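Local atomic coordinates of archaemetzincin (Archaeoglobus fulgidus, PDB entry 3ZVS), a protein that is probably a zinc metalloprotease of the metzincin type, with one catalytic and one apparently structural zinc ion, whose natural substrate is unknown. Residues A[52-55]-A[56-60]; A[73-76]-A[77-80]; A[103-106]-A[107-110]; A[11-14]-A[15-18]. All coordinates share one frame; numbering follows the deposited sequence.

Interaction 1: residues A[52-55]-A[56-60]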
ATOM      1  N   SER A  52       2.535  -4.634 -10.740  1.00  9.77           N
ATOM      2  CA  SER A  52       1.530  -4.506  -9.713  1.00  9.73           C
ATOM      3  C   SER A  52       0.153  -5.019 -10.067  1.00  9.63           C
ATOM      4  O   SER A  52      -0.561  -5.573  -9.205  1.00 12.47           O
ATOM      5  CB  SER A  52       1.434  -3.015  -9.300  1.00 11.32           C
ATOM      6  OG  SER A  52       1.040  -2.181 -10.382  1.00 11.74           O
ATOM      7  N   THR A  53      -0.223  -4.872 -11.352  1.00 10.87           N
ATOM      8  CA  THR A  53      -1.529  -5.310 -11.821  1.00 14.05           C
ATOM      9  C   THR A  53      -1.626  -6.836 -11.748  1.00 12.32           C
ATOM     10  O   THR A  53      -2.633  -7.392 -11.344  1.00 13.21           O
ATOM     11  CB  THR A  53      -1.761  -4.827 -13.248  1.00 13.44           C
ATOM     12  OG1 THR A  53      -1.361  -3.455 -13.345  1.00 14.18           O
ATOM     13  CG2 THR A  53      -3.227  -4.962 -13.647  1.00 19.35           C
ATOM     14  N   CYS A  54      -0.539  -7.477 -12.144  0.53 11.17           N
ATOM     15  CA  CYS A  54      -0.378  -8.915 -12.021  0.53 12.89           C
ATOM     16  C   CYS A  54      -0.561  -9.345 -10.555  0.53 11.84           C
ATOM     17  O   CYS A  54      -1.327 -10.271 -10.269  0.53 13.76           O
ATOM     18  CB  CYS A  54       0.991  -9.293 -12.590  0.53 11.89           C
ATOM     19  SG  CYS A  54       1.376 -11.052 -12.682  0.53 12.74           S
ATOM     20  N   ILE A  55       0.145  -8.688  -9.631  1.00 10.19           N
ATOM     21  CA  ILE A  55       0.052  -9.037  -8.216  1.00 12.58           C
ATOM     22  C   ILE A  55      -1.380  -8.902  -7.721  1.00 11.47           C
ATOM     23  O   ILE A  55      -1.899  -9.789  -7.050  1.00 12.49           O
ATOM     24  CB  ILE A  55       0.975  -8.163  -7.376  1.00 12.08           C
ATOM     25  CG1 ILE A  55       2.442  -8.473  -7.720  1.00 12.25           C
ATOM     26  CG2 ILE A  55       0.711  -8.374  -5.899  1.00 14.79           C
ATOM     27  CD1 ILE A  55       3.407  -7.469  -7.139  1.00 14.95           C
ATOM     28  N   LEU A  56      -2.035  -7.813  -8.062  1.00 11.80           N
ATOM     29  CA  LEU A  56      -3.432  -7.628  -7.646  1.00 14.10           C
ATOM     30  C   LEU A  56      -4.333  -8.790  -8.044  1.00 13.82           C
ATOM     31  O   LEU A  56      -5.164  -9.246  -7.284  1.00 15.68           O
ATOM     32  CB  LEU A  56      -4.049  -6.373  -8.266  1.00 17.80           C
ATOM     33  CG  LEU A  56      -3.723  -5.026  -7.702  1.00 21.48           C
ATOM     34  CD1 LEU A  56      -4.532  -3.953  -8.408  1.00 23.81           C
ATOM     35  CD2 LEU A  56      -4.031  -5.007  -6.216  1.00 22.00           C
ATOM     36  N   ARG A  57      -4.176  -9.252  -9.290  1.00 16.18           N
ATOM     37  CA  ARG A  57      -5.029 -10.312  -9.818  1.00 18.83           C
ATOM     38  C   ARG A  57      -4.931 -11.573  -9.003  1.00 15.19           C
ATOM     39  O   ARG A  57      -5.863 -12.364  -8.947  1.00 20.84           O
ATOM     40  CB  ARG A  57      -4.627 -10.644 -11.266  1.00 23.81           C
ATOM     41  CG  ARG A  57      -5.446  -9.942 -12.314  1.00 33.53           C
ATOM     42  CD  ARG A  57      -5.305 -10.632 -13.695  1.00 24.81           C
ATOM     43  NE  ARG A  57      -3.912 -10.873 -14.050  1.00 26.62           N
ATOM     44  CZ  ARG A  57      -3.119  -9.948 -14.589  1.00 17.48           C
ATOM     45  NH1 ARG A  57      -3.561  -8.725 -14.801  1.00 22.10           N
ATOM     46  NH2 ARG A  57      -1.877 -10.269 -14.849  1.00 25.70           N
ATOM     47  N   MET A  58      -3.779 -11.804  -8.372  1.00 16.63           N
ATOM     48  CA  MET A  58      -3.518 -13.048  -7.668  0.50 21.56           C
ATOM     49  C   MET A  58      -3.975 -12.996  -6.186  1.00 18.91           C
ATOM     50  O   MET A  58      -4.060 -14.021  -5.490  1.00 21.47           O
ATOM     51  CB  MET A  58      -2.026 -13.390  -7.857  0.50 23.60           C
ATOM     52  CG  MET A  58      -1.653 -13.705  -9.348  0.50 24.77           C
ATOM     53  SD  MET A  58       0.116 -14.019  -9.824  0.50 26.29           S
ATOM     54  CE  MET A  58       0.344 -15.644  -9.149  0.50 24.72           C
ATOM     55  N   LEU A  59      -4.324 -11.804  -5.705  1.00 16.46           N
ATOM     56  CA  LEU A  59      -4.826 -11.666  -4.356  1.00 18.02           C
ATOM     57  C   LEU A  59      -6.274 -12.137  -4.303  1.00 18.02           C
ATOM     58  O   LEU A  59      -6.989 -12.040  -5.300  1.00 20.97           O
ATOM     59  CB  LEU A  59      -4.728 -10.194  -3.929  1.00 15.65           C
ATOM     60  CG  LEU A  59      -3.305  -9.691  -3.690  1.00 16.75           C
ATOM     61  CD1 LEU A  59      -3.306  -8.183  -3.459  1.00 14.43           C
ATOM     62  CD2 LEU A  59      -2.638 -10.413  -2.516  1.00 17.04           C
ATOM     63  N   PRO A  60      -6.720 -12.618  -3.139  1.00 21.58           N
ATOM     64  CA  PRO A  60      -8.135 -12.970  -3.045  1.00 28.11           C
ATOM     65  C   PRO A  60      -8.980 -11.710  -3.076  1.00 23.51           C
ATOM     66  O   PRO A  60      -8.573 -10.714  -2.469  1.00 21.19           O
ATOM     67  CB  PRO A  60      -8.238 -13.653  -1.675  1.00 33.65           C
ATOM     68  CG  PRO A  60      -7.117 -13.111  -0.880  1.00 33.56           C
ATOM     69  CD  PRO A  60      -6.011 -12.824  -1.860  1.00 28.26           C
TER
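Leu56 N donates to Ser52 O at 2.9 Å along a nearly straight N-H...O line (165°), and Arg57 N reaches Thr53 O at 3.2 Å in the next step of the same i to i+4 ladder. Helix 52-58 then changes its pairing. Met58 N forms its shorter bond with Ile55 O, three residues back, at 3.1 Å, approaching from above the plane of that carbonyl rather than along a lone pair; its bond to Cys54 O is long and weak, as is that of Leu59 N to Ile55 O. Leu59 N also turns to Leu56 O, so the last turn tightens where the chain leaves for Pro60. At the start of the helix, Ser52 OG and Thr53 OG1 both hydrogen-bond to Glu84 OE1, outside the two segments. On the outer side, the side chain of Arg57 folds back along the helix, bent at chi3 (-49°), and lays one guanidinium face over Thr53 O and Cys54 CA, with NH2 3.5 Å from Cys54 CA. Its NH1 passes Thr53 CG2 at an oblique crossing. Cys54 SG is bonded to Cys42 SG in a disulfide. Leu56 and Ile55 turn inward, both touching Val93 of strand 91-95. The chemistry is that of a short amphipathic helix: the disulfide ties its outer side to the preceding part of the chain, the hydroxyls at its start share one carboxylate oxygen, and Ile55 and Leu56 pack on Val93.

Interaction 2: residues A[73-76]-A[77-80]; sequences IYAK and GMNF
A type II beta turn from Ala75 to Met78 reverses the chain just beyond strand 73-74, a local surface contact in which 73-76 and 77-80 run almost oppositely, 170° apart. Met78 N closes it by donating to Ala75 O at 2.9 Å (153°). Gly77 occupies the third position with phi 81°, a value glycine readily adopts; a side chain there would run into Lys76 O. Met78 touches the turn with its root, CG lying 3.6 Å from both Ala75 O and Lys76 O and loosely against Ala75 CB, while the bent chain beyond leads away from it. Farther from the turn the two arms meet through carbon and oxygen. Phe80 CA makes a CA-H...O contact with Ile73 O at 3.3 Å, and Phe80 CB lies 3.5 Å from that same oxygen of Ile73. Tyr74 CB faces Met78 O and Asn79 O at 3.8 and 3.9 Å, while the phenol ring leads off to a cation-pi contact with Arg47 and a hydrogen bond between Tyr74 OH and Asn44 ND2. Arg47 also donates to Met78 O, thus linking both arms. The hairpin-like bend borders the active-site region, the Met78 side chain lying about 4 Å from the bound malonate. Ile73 packs inward on Ser52 and Ile55 of helix 52-58, Tyr74 pairs by backbone with Tyr50 of strand 49-51, and Phe80 turns its ring to Phe82 in an edge-to-face stack just before strand 83-85.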
ATOM      1  N   ILE A  73       7.942  -2.491  -7.620  1.00  9.23           N
ATOM      2  CA  ILE A  73       6.854  -2.724  -8.549  1.00  9.10           C
ATOM      3  C   ILE A  73       6.622  -1.562  -9.510  1.00 10.12           C
ATOM      4  O   ILE A  73       7.017  -0.429  -9.274  1.00 10.13           O
ATOM      5  CB  ILE A  73       5.528  -3.053  -7.809  1.00  8.98           C
ATOM      6  CG1 ILE A  73       5.069  -1.880  -6.926  1.00  9.30           C
ATOM      7  CG2 ILE A  73       5.715  -4.316  -6.915  1.00 10.15           C
ATOM      8  CD1 ILE A  73       3.754  -2.099  -6.218  1.00  9.50           C
ATOM      9  N   TYR A  74       6.011  -1.904 -10.635  1.00  9.13           N
ATOM     10  CA  TYR A  74       5.633  -0.928 -11.656  1.00 10.37           C
ATOM     11  C   TYR A  74       4.275  -1.329 -12.230  1.00 10.25           C
ATOM     12  O   TYR A  74       3.782  -2.402 -11.992  1.00 11.00           O
ATOM     13  CB  TYR A  74       6.685  -0.906 -12.792  1.00 12.20           C
ATOM     14  CG  TYR A  74       6.495  -2.061 -13.763  1.00 13.55           C
ATOM     15  CD1 TYR A  74       6.898  -3.342 -13.435  1.00 12.12           C
ATOM     16  CD2 TYR A  74       5.901  -1.871 -15.000  1.00 14.32           C
ATOM     17  CE1 TYR A  74       6.700  -4.424 -14.301  1.00 12.41           C
ATOM     18  CE2 TYR A  74       5.687  -2.929 -15.852  1.00 14.10           C
ATOM     19  CZ  TYR A  74       6.088  -4.195 -15.500  1.00 11.98           C
ATOM     20  OH  TYR A  74       5.877  -5.276 -16.331  1.00 16.22           O
ATOM     21  N   ALA A  75       3.640  -0.399 -12.946  1.00 11.86           N
ATOM     22  CA  ALA A  75       2.433  -0.687 -13.717  1.00 14.68           C
ATOM     23  C   ALA A  75       2.643  -0.064 -15.095  1.00 18.16           C
ATOM     24  O   ALA A  75       3.573   0.708 -15.309  1.00 15.62           O
ATOM     25  CB  ALA A  75       1.243  -0.112 -13.068  1.00 16.57           C
ATOM     26  N   LYS A  76       1.814  -0.462 -16.041  1.00 16.66           N
ATOM     27  CA  LYS A  76       1.981   0.002 -17.405  1.00 21.15           C
ATOM     28  C   LYS A  76       2.184   1.511 -17.474  1.00 14.40           C
ATOM     29  O   LYS A  76       1.452   2.276 -16.857  1.00 15.42           O
ATOM     30  CB  LYS A  76       0.748  -0.342 -18.210  1.00 26.35           C
ATOM     31  CG  LYS A  76       0.805   0.208 -19.626  1.00 28.87           C
ATOM     32  CD  LYS A  76      -0.314  -0.366 -20.500  1.00 33.47           C
ATOM     33  CE  LYS A  76      -1.618  -0.484 -19.727  1.00 37.59           C
ATOM     34  NZ  LYS A  76      -2.271   0.821 -19.505  1.00 49.16           N
ATOM     35  N   GLY A  77       3.207   1.901 -18.214  1.00 16.41           N
ATOM     36  CA  GLY A  77       3.500   3.294 -18.475  1.00 20.77           C
ATOM     37  C   GLY A  77       4.246   4.001 -17.366  1.00 18.53           C
ATOM     38  O   GLY A  77       4.601   5.168 -17.511  1.00 18.14           O
ATOM     39  N   MET A  78       4.502   3.300 -16.263  1.00 15.15           N
ATOM     40  CA  MET A  78       5.142   3.926 -15.100  1.00 15.18           C
ATOM     41  C   MET A  78       6.547   3.381 -14.863  1.00 12.57           C
ATOM     42  O   MET A  78       6.742   2.185 -14.980  1.00 14.44           O
ATOM     43  CB  MET A  78       4.301   3.679 -13.843  1.00 13.91           C
ATOM     44  CG  MET A  78       2.826   3.957 -13.980  1.00 15.24           C
ATOM     45  SD  MET A  78       2.581   5.739 -14.085  1.00 18.51           S
ATOM     46  CE  MET A  78       2.596   6.144 -12.369  1.00 23.50           C
ATOM     47  N   ASN A  79       7.508   4.228 -14.510  1.00 12.33           N
ATOM     48  CA  ASN A  79       8.831   3.736 -14.177  1.00 14.00           C
ATOM     49  C   ASN A  79       8.785   2.850 -12.908  1.00 12.61           C
ATOM     50  O   ASN A  79       9.456   1.805 -12.829  1.00 13.25           O
ATOM     51  CB  ASN A  79       9.848   4.873 -14.040  1.00 18.96           C
ATOM     52  CG  ASN A  79       9.424   5.968 -13.054  1.00 21.53           C
ATOM     53  OD1 ASN A  79       8.242   6.173 -12.775  1.00 23.53           O
ATOM     54  ND2 ASN A  79      10.411   6.672 -12.521  1.00 20.93           N
ATOM     55  N   PHE A  80       8.008   3.283 -11.914  1.00 11.26           N
ATOM     56  CA  PHE A  80       7.653   2.501 -10.718  1.00 12.17           C
ATOM     57  C   PHE A  80       6.320   3.036 -10.252  1.00  8.91           C
ATOM     58  O   PHE A  80       5.882   4.095 -10.692  1.00 10.44           O
ATOM     59  CB  PHE A  80       8.710   2.600  -9.608  1.00 10.59           C
ATOM     60  CG  PHE A  80       8.755   3.945  -8.922  1.00 10.21           C
ATOM     61  CD1 PHE A  80       7.956   4.197  -7.818  1.00  9.78           C
ATOM     62  CD2 PHE A  80       9.601   4.935  -9.391  1.00 12.64           C
ATOM     63  CE1 PHE A  80       8.003   5.437  -7.184  1.00 12.04           C
ATOM     64  CE2 PHE A  80       9.643   6.191  -8.783  1.00 12.54           C
ATOM     65  CZ  PHE A  80       8.847   6.437  -7.679  1.00 12.49           C
TER

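Interaction 3: residues A[103-106]-A[107-110]; sequences DSEL and YRER
Tyr107, Arg108, Glu109 and Arg110 each donate their backbone N to the carbonyl four residues earlier, as Arg110 N does to Leu106 O at 2.9 Å, forming the first turns of helix 104-122. Asp103 is the N-cap: its OD1 accepts from Leu106 N at 2.9 Å, met on the anti side of the carboxylate, and its negative charge probably favours this helix start. Between side chains, Leu106 packs against Arg110. With CG anti to the backbone N (chi1 -179°) and chi2 near 62°, Leu106 CD2 comes over one face of the Arg110 guanidinium, 3.7 Å from NH2. The other branch, Leu106 CD1, meets Glu109 OE1 at 3.6 Å, so one leucine touches a cationic and an anionic side chain with its two methyls. Arg110 runs extended from CG to NE, its CG 3.3 Å from Leu106 O, and its charged end is engaged beyond the turn: NH2 forms a salt bridge with Asp144 and NH1 bonds to Leu99 O. A methionine in place of Arg110 would probably leave the Asp144 carboxylate without its cationic mate and Leu99 O without this donor. Glu105 and Arg108 lie side by side with carboxylate and guanidinium planes nearly parallel but offset from one another; Glu105 OE1 comes only to 4.1 Å from Arg108 CD and stays 5.1 Å from Arg108 NE. This is the leading end of the helix that farther on carries the zinc ligands His117 and His121; here Leu106 and Arg110 face helix 140-145, whereas Tyr107 packs on Val96, Leu99 and Thr101 in the loops after strand 91-95.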
ATOM      1  N   ASP A 103      16.747   6.363   8.468  1.00 16.65           N
ATOM      2  CA  ASP A 103      16.041   6.614   9.703  1.00 16.36           C
ATOM      3  C   ASP A 103      14.887   5.642   9.789  1.00 15.52           C
ATOM      4  O   ASP A 103      13.933   5.698   8.997  1.00 13.62           O
ATOM      5  CB  ASP A 103      15.542   8.090   9.813  1.00 15.03           C
ATOM      6  CG  ASP A 103      14.970   8.400  11.150  1.00 17.52           C
ATOM      7  OD1 ASP A 103      13.867   7.934  11.439  1.00 19.61           O
ATOM      8  OD2 ASP A 103      15.637   9.120  11.959  1.00 22.01           O
ATOM      9  N   SER A 104      14.956   4.733  10.756  1.00 15.01           N
ATOM     10  CA  SER A 104      13.935   3.711  10.907  0.60 15.53           C
ATOM     11  C   SER A 104      12.571   4.307  11.139  1.00 13.56           C
ATOM     12  O   SER A 104      11.568   3.766  10.695  1.00 14.15           O
ATOM     13  CB  SER A 104      14.271   2.799  12.078  0.60 17.98           C
ATOM     14  OG  SER A 104      15.569   2.269  11.919  0.60 23.63           O
ATOM     15  N   GLU A 105      12.510   5.406  11.895  1.00 12.11           N
ATOM     16  CA  GLU A 105      11.237   5.983  12.227  1.00 10.22           C
ATOM     17  C   GLU A 105      10.598   6.631  10.984  1.00 11.59           C
ATOM     18  O   GLU A 105       9.403   6.553  10.801  1.00 12.63           O
ATOM     19  CB  GLU A 105      11.377   6.978  13.401  1.00 13.44           C
ATOM     20  CG  GLU A 105      10.067   7.560  13.874  1.00 16.26           C
ATOM     21  CD  GLU A 105       9.101   6.584  14.472  1.00 15.99           C
ATOM     22  OE1 GLU A 105       9.509   5.457  14.836  1.00 15.46           O
ATOM     23  OE2 GLU A 105       7.909   6.975  14.610  1.00 23.17           O
ATOM     24  N   LEU A 106      11.413   7.240  10.136  1.00 11.57           N
ATOM     25  CA  LEU A 106      10.905   7.824   8.905  1.00 11.93           C
ATOM     26  C   LEU A 106      10.412   6.715   7.985  1.00 11.81           C
ATOM     27  O   LEU A 106       9.371   6.851   7.355  1.00 10.35           O
ATOM     28  CB  LEU A 106      11.986   8.655   8.227  1.00 13.53           C
ATOM     29  CG  LEU A 106      11.613   9.361   6.917  1.00 12.12           C
ATOM     30  CD1 LEU A 106      10.489  10.351   7.178  1.00 15.91           C
ATOM     31  CD2 LEU A 106      12.801  10.042   6.283  1.00 13.95           C
ATOM     32  N   TYR A 107      11.159   5.613   7.921  1.00 11.51           N
ATOM     33  CA  TYR A 107      10.727   4.482   7.097  1.00  9.11           C
ATOM     34  C   TYR A 107       9.373   4.001   7.566  1.00 10.25           C
ATOM     35  O   TYR A 107       8.445   3.801   6.773  1.00  9.96           O
ATOM     36  CB  TYR A 107      11.730   3.358   7.212  1.00 11.01           C
ATOM     37  CG  TYR A 107      11.384   2.150   6.358  1.00 11.92           C
ATOM     38  CD1 TYR A 107      11.412   2.221   4.972  1.00 11.54           C
ATOM     39  CD2 TYR A 107      11.074   0.935   6.947  1.00 12.10           C
ATOM     40  CE1 TYR A 107      11.116   1.088   4.221  1.00 10.09           C
ATOM     41  CE2 TYR A 107      10.795  -0.201   6.178  1.00 13.59           C
ATOM     42  CZ  TYR A 107      10.822  -0.092   4.822  1.00  9.86           C
ATOM     43  OH  TYR A 107      10.564  -1.209   4.013  1.00 12.00           O
ATOM     44  N   ARG A 108       9.217   3.838   8.878  1.00 11.06           N
ATOM     45  CA  ARG A 108       7.966   3.383   9.431  1.00  9.29           C
ATOM     46  C   ARG A 108       6.819   4.327   9.049  1.00 12.15           C
ATOM     47  O   ARG A 108       5.743   3.903   8.669  1.00 11.15           O
ATOM     48  CB  ARG A 108       8.086   3.286  10.953  1.00 14.45           C
ATOM     49  CG  ARG A 108       6.906   2.669  11.582  1.00 14.40           C
ATOM     50  CD  ARG A 108       6.900   2.867  13.091  1.00 17.19           C
ATOM     51  NE  ARG A 108       5.915   1.986  13.697  1.00 21.68           N
ATOM     52  CZ  ARG A 108       4.633   2.289  13.826  1.00 22.92           C
ATOM     53  NH1 ARG A 108       4.181   3.473  13.421  1.00 22.90           N
ATOM     54  NH2 ARG A 108       3.806   1.392  14.373  1.00 25.92           N
ATOM     55  N   GLU A 109       7.056   5.624   9.187  1.00 10.31           N
ATOM     56  CA  GLU A 109       6.040   6.607   8.886  1.00 11.79           C
ATOM     57  C   GLU A 109       5.625   6.525   7.409  1.00 11.22           C
ATOM     58  O   GLU A 109       4.436   6.582   7.070  1.00 12.57           O
ATOM     59  CB  GLU A 109       6.606   7.981   9.208  1.00 13.30           C
ATOM     60  CG  GLU A 109       5.632   9.068   8.968  1.00 20.60           C
ATOM     61  CD  GLU A 109       6.187  10.446   9.278  1.00 20.49           C
ATOM     62  OE1 GLU A 109       7.267  10.801   8.771  1.00 21.51           O
ATOM     63  OE2 GLU A 109       5.479  11.196   9.981  1.00 23.05           O
ATOM     64  N   ARG A 110       6.602   6.355   6.530  1.00  9.57           N
ATOM     65  CA  ARG A 110       6.317   6.230   5.104  1.00 10.38           C
ATOM     66  C   ARG A 110       5.496   4.973   4.819  1.00 12.38           C
ATOM     67  O   ARG A 110       4.565   5.000   4.015  1.00  9.69           O
ATOM     68  CB  ARG A 110       7.607   6.117   4.326  1.00  8.02           C
ATOM     69  CG  ARG A 110       8.403   7.417   4.268  1.00  8.94           C
ATOM     70  CD  ARG A 110       9.746   7.191   3.646  1.00 10.90           C
ATOM     71  NE  ARG A 110      10.457   8.446   3.431  1.00 12.03           N
ATOM     72  CZ  ARG A 110      11.617   8.543   2.796  1.00 12.84           C
ATOM     73  NH1 ARG A 110      12.246   7.467   2.354  1.00 13.75           N
ATOM     74  NH2 ARG A 110      12.171   9.729   2.619  1.00 14.70           N
TER

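Interaction 4: residues A[11-14]-A[15-18]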
ATOM      1  N   ASN A  11       9.609  -8.008   4.837  1.00 10.02           N
ATOM      2  CA  ASN A  11      10.044  -8.153   6.235  1.00  9.88           C
ATOM      3  C   ASN A  11       8.843  -8.315   7.179  1.00 10.29           C
ATOM      4  O   ASN A  11       7.870  -7.535   7.137  1.00 10.20           O
ATOM      5  CB  ASN A  11      10.810  -6.899   6.611  1.00  9.92           C
ATOM      6  CG  ASN A  11      11.455  -6.972   7.981  1.00 12.83           C
ATOM      7  OD1 ASN A  11      11.301  -7.941   8.731  1.00 17.92           O
ATOM      8  ND2 ASN A  11      12.184  -5.943   8.313  1.00 17.23           N
ATOM      9  N   SER A  12       8.876  -9.356   8.010  1.00 10.67           N
ATOM     10  CA  SER A  12       7.781  -9.618   8.946  1.00 12.34           C
ATOM     11  C   SER A  12       7.552  -8.466   9.912  1.00 11.51           C
ATOM     12  O   SER A  12       6.414  -8.222  10.343  1.00 12.23           O
ATOM     13  CB  SER A  12       8.052 -10.921   9.730  1.00 12.92           C
ATOM     14  OG  SER A  12       9.226 -10.818  10.496  1.00 17.48           O
ATOM     15  N   HIS A  13       8.620  -7.745  10.223  1.00 11.22           N
ATOM     16  CA  HIS A  13       8.539  -6.622  11.167  1.00 14.65           C
ATOM     17  C   HIS A  13       7.695  -5.510  10.527  1.00 15.27           C
ATOM     18  O   HIS A  13       6.898  -4.838  11.218  1.00 13.56           O
ATOM     19  CB  HIS A  13       9.942  -6.114  11.561  1.00 15.81           C
ATOM     20  CG  HIS A  13      10.758  -7.123  12.316  1.00 23.03           C
ATOM     21  ND1 HIS A  13      10.467  -7.489  13.613  1.00 25.41           N
ATOM     22  CD2 HIS A  13      11.848  -7.842  11.959  1.00 21.68           C
ATOM     23  CE1 HIS A  13      11.331  -8.401  14.017  1.00 29.98           C
ATOM     24  NE2 HIS A  13      12.185  -8.630  13.035  1.00 25.46           N
ATOM     25  N   THR A  14       7.824  -5.335   9.214  1.00 10.97           N
ATOM     26  CA  THR A  14       7.074  -4.281   8.507  1.00 11.09           C
ATOM     27  C   THR A  14       5.584  -4.602   8.466  1.00 11.38           C
ATOM     28  O   THR A  14       4.707  -3.730   8.605  1.00 12.16           O
ATOM     29  CB  THR A  14       7.640  -4.120   7.108  1.00 11.49           C
ATOM     30  OG1 THR A  14       9.038  -3.830   7.221  1.00 13.71           O
ATOM     31  CG2 THR A  14       6.951  -2.985   6.345  1.00 12.91           C
ATOM     32  N   VAL A  15       5.290  -5.890   8.328  1.00 11.11           N
ATOM     33  CA  VAL A  15       3.934  -6.327   8.425  1.00 10.73           C
ATOM     34  C   VAL A  15       3.358  -6.018   9.812  1.00 12.13           C
ATOM     35  O   VAL A  15       2.194  -5.585   9.916  1.00 11.21           O
ATOM     36  CB  VAL A  15       3.830  -7.851   8.117  1.00 11.66           C
ATOM     37  CG1 VAL A  15       2.413  -8.370   8.413  1.00 13.55           C
ATOM     38  CG2 VAL A  15       4.240  -8.113   6.667  1.00 15.66           C
ATOM     39  N   GLU A  16       4.142  -6.270  10.858  1.00 11.28           N
ATOM     40  CA  GLU A  16       3.738  -5.967  12.224  1.00 15.36           C
ATOM     41  C   GLU A  16       3.432  -4.481  12.393  1.00 14.22           C
ATOM     42  O   GLU A  16       2.478  -4.136  13.077  1.00 14.21           O
ATOM     43  CB  GLU A  16       4.841  -6.361  13.214  1.00 14.10           C
ATOM     44  CG  GLU A  16       5.004  -7.857  13.429  1.00 24.54           C
ATOM     45  CD  GLU A  16       6.284  -8.242  14.231  1.00 38.24           C
ATOM     46  OE1 GLU A  16       7.125  -7.373  14.586  1.00 37.84           O
ATOM     47  OE2 GLU A  16       6.441  -9.451  14.499  1.00 42.23           O
ATOM     48  N   VAL A  17       4.215  -3.603  11.769  1.00 12.00           N
ATOM     49  CA  VAL A  17       3.913  -2.167  11.790  1.00 13.35           C
ATOM     50  C   VAL A  17       2.502  -1.910  11.331  1.00 13.52           C
ATOM     51  O   VAL A  17       1.738  -1.149  11.971  1.00 14.29           O
ATOM     52  CB  VAL A  17       4.882  -1.374  10.880  1.00 14.27           C
ATOM     53  CG1 VAL A  17       4.371   0.057  10.606  1.00 15.72           C
ATOM     54  CG2 VAL A  17       6.294  -1.381  11.472  1.00 16.94           C
ATOM     55  N   LEU A  18       2.123  -2.519  10.213  1.00 10.92           N
ATOM     56  CA  LEU A  18       0.798  -2.301   9.697  1.00 10.90           C
ATOM     57  C   LEU A  18      -0.257  -2.932  10.567  1.00 10.90           C
ATOM     58  O   LEU A  18      -1.311  -2.330  10.805  1.00 12.82           O
ATOM     59  CB  LEU A  18       0.715  -2.831   8.247  1.00 11.48           C
ATOM     60  CG  LEU A  18       1.589  -2.016   7.314  1.00 10.71           C
ATOM     61  CD1 LEU A  18       1.497  -2.617   5.896  1.00 13.01           C
ATOM     62  CD2 LEU A  18       1.197  -0.557   7.274  1.00 11.94           C
TER
HETATM   63  O   HOH W   1       8.635 -10.387  12.973  1.00 28.11           O
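Glu16 reaches back along the first turn of helix 12-26, to His13 directly and to Ser12 through a water. OE1 of Glu16 takes a weak hydrogen bond from His13 ND1 at 3.5 Å; the two side chains point the same way, with the ring and carboxylate planes almost perpendicular (85°). Glu16 OE2 accepts from the water at 2.8 Å, and that water also bonds Ser12 OG at 2.6 Å while sitting over the rim of one face of the imidazole. Glu16 can span both because CG lies beside its backbone N (chi1 -73°) and the chain then runs straight, with CG 3.4 Å from Ser12 O. Behind these side chains, Val15, Glu16, Val17 and Leu18 N bond to the carbonyls of Asn11, Ser12, His13 and Thr14. Asn11 is the N-cap: its OD1 accepts from His13 N at 3.1 Å, from above the amide plane. The inward side is mostly aliphatic. Val15 and Leu18 rest on Ile5 of strand 2-7, and Thr14 and Val17 meet Val111 and Val112 of helix 104-122, which places this helix start within the beta-alpha-beta crossover from strand 2-7 to strand 29-32. Polar groups thus gather on the outward side. The Glu16 charge near the amino end of the helix is likely to be favourable with the dipole; it may also favour a protonated His13, against the effect of the helix end itself.

Interactions 1 and 2 join directly: Ser52 N lies 2.8 Å from Tyr74 O, a probable hydrogen bond, and Ile55 CD1 packs on Ile73 CG2 at 3.9 Å. Interactions 3 and 4 form a second pair, centres about 12 Å apart, in which Arg108 CG meets Val17 CG1 at 3.8 Å as helices 12-26 and 104-122 pack. The pairs do not touch each other; interactions 1 and 3 lie on opposite sides of the chain's centre, centres about 26 Å apart. All four lie near the catalytic site to different degrees: the side chains of Leu56 and Ile73 are each about 7 Å from that of Glu118, that of Leu18 about 9 Å, and that of Arg110 about 12 Å, while Met78's is about 9 Å from a bound zinc ion.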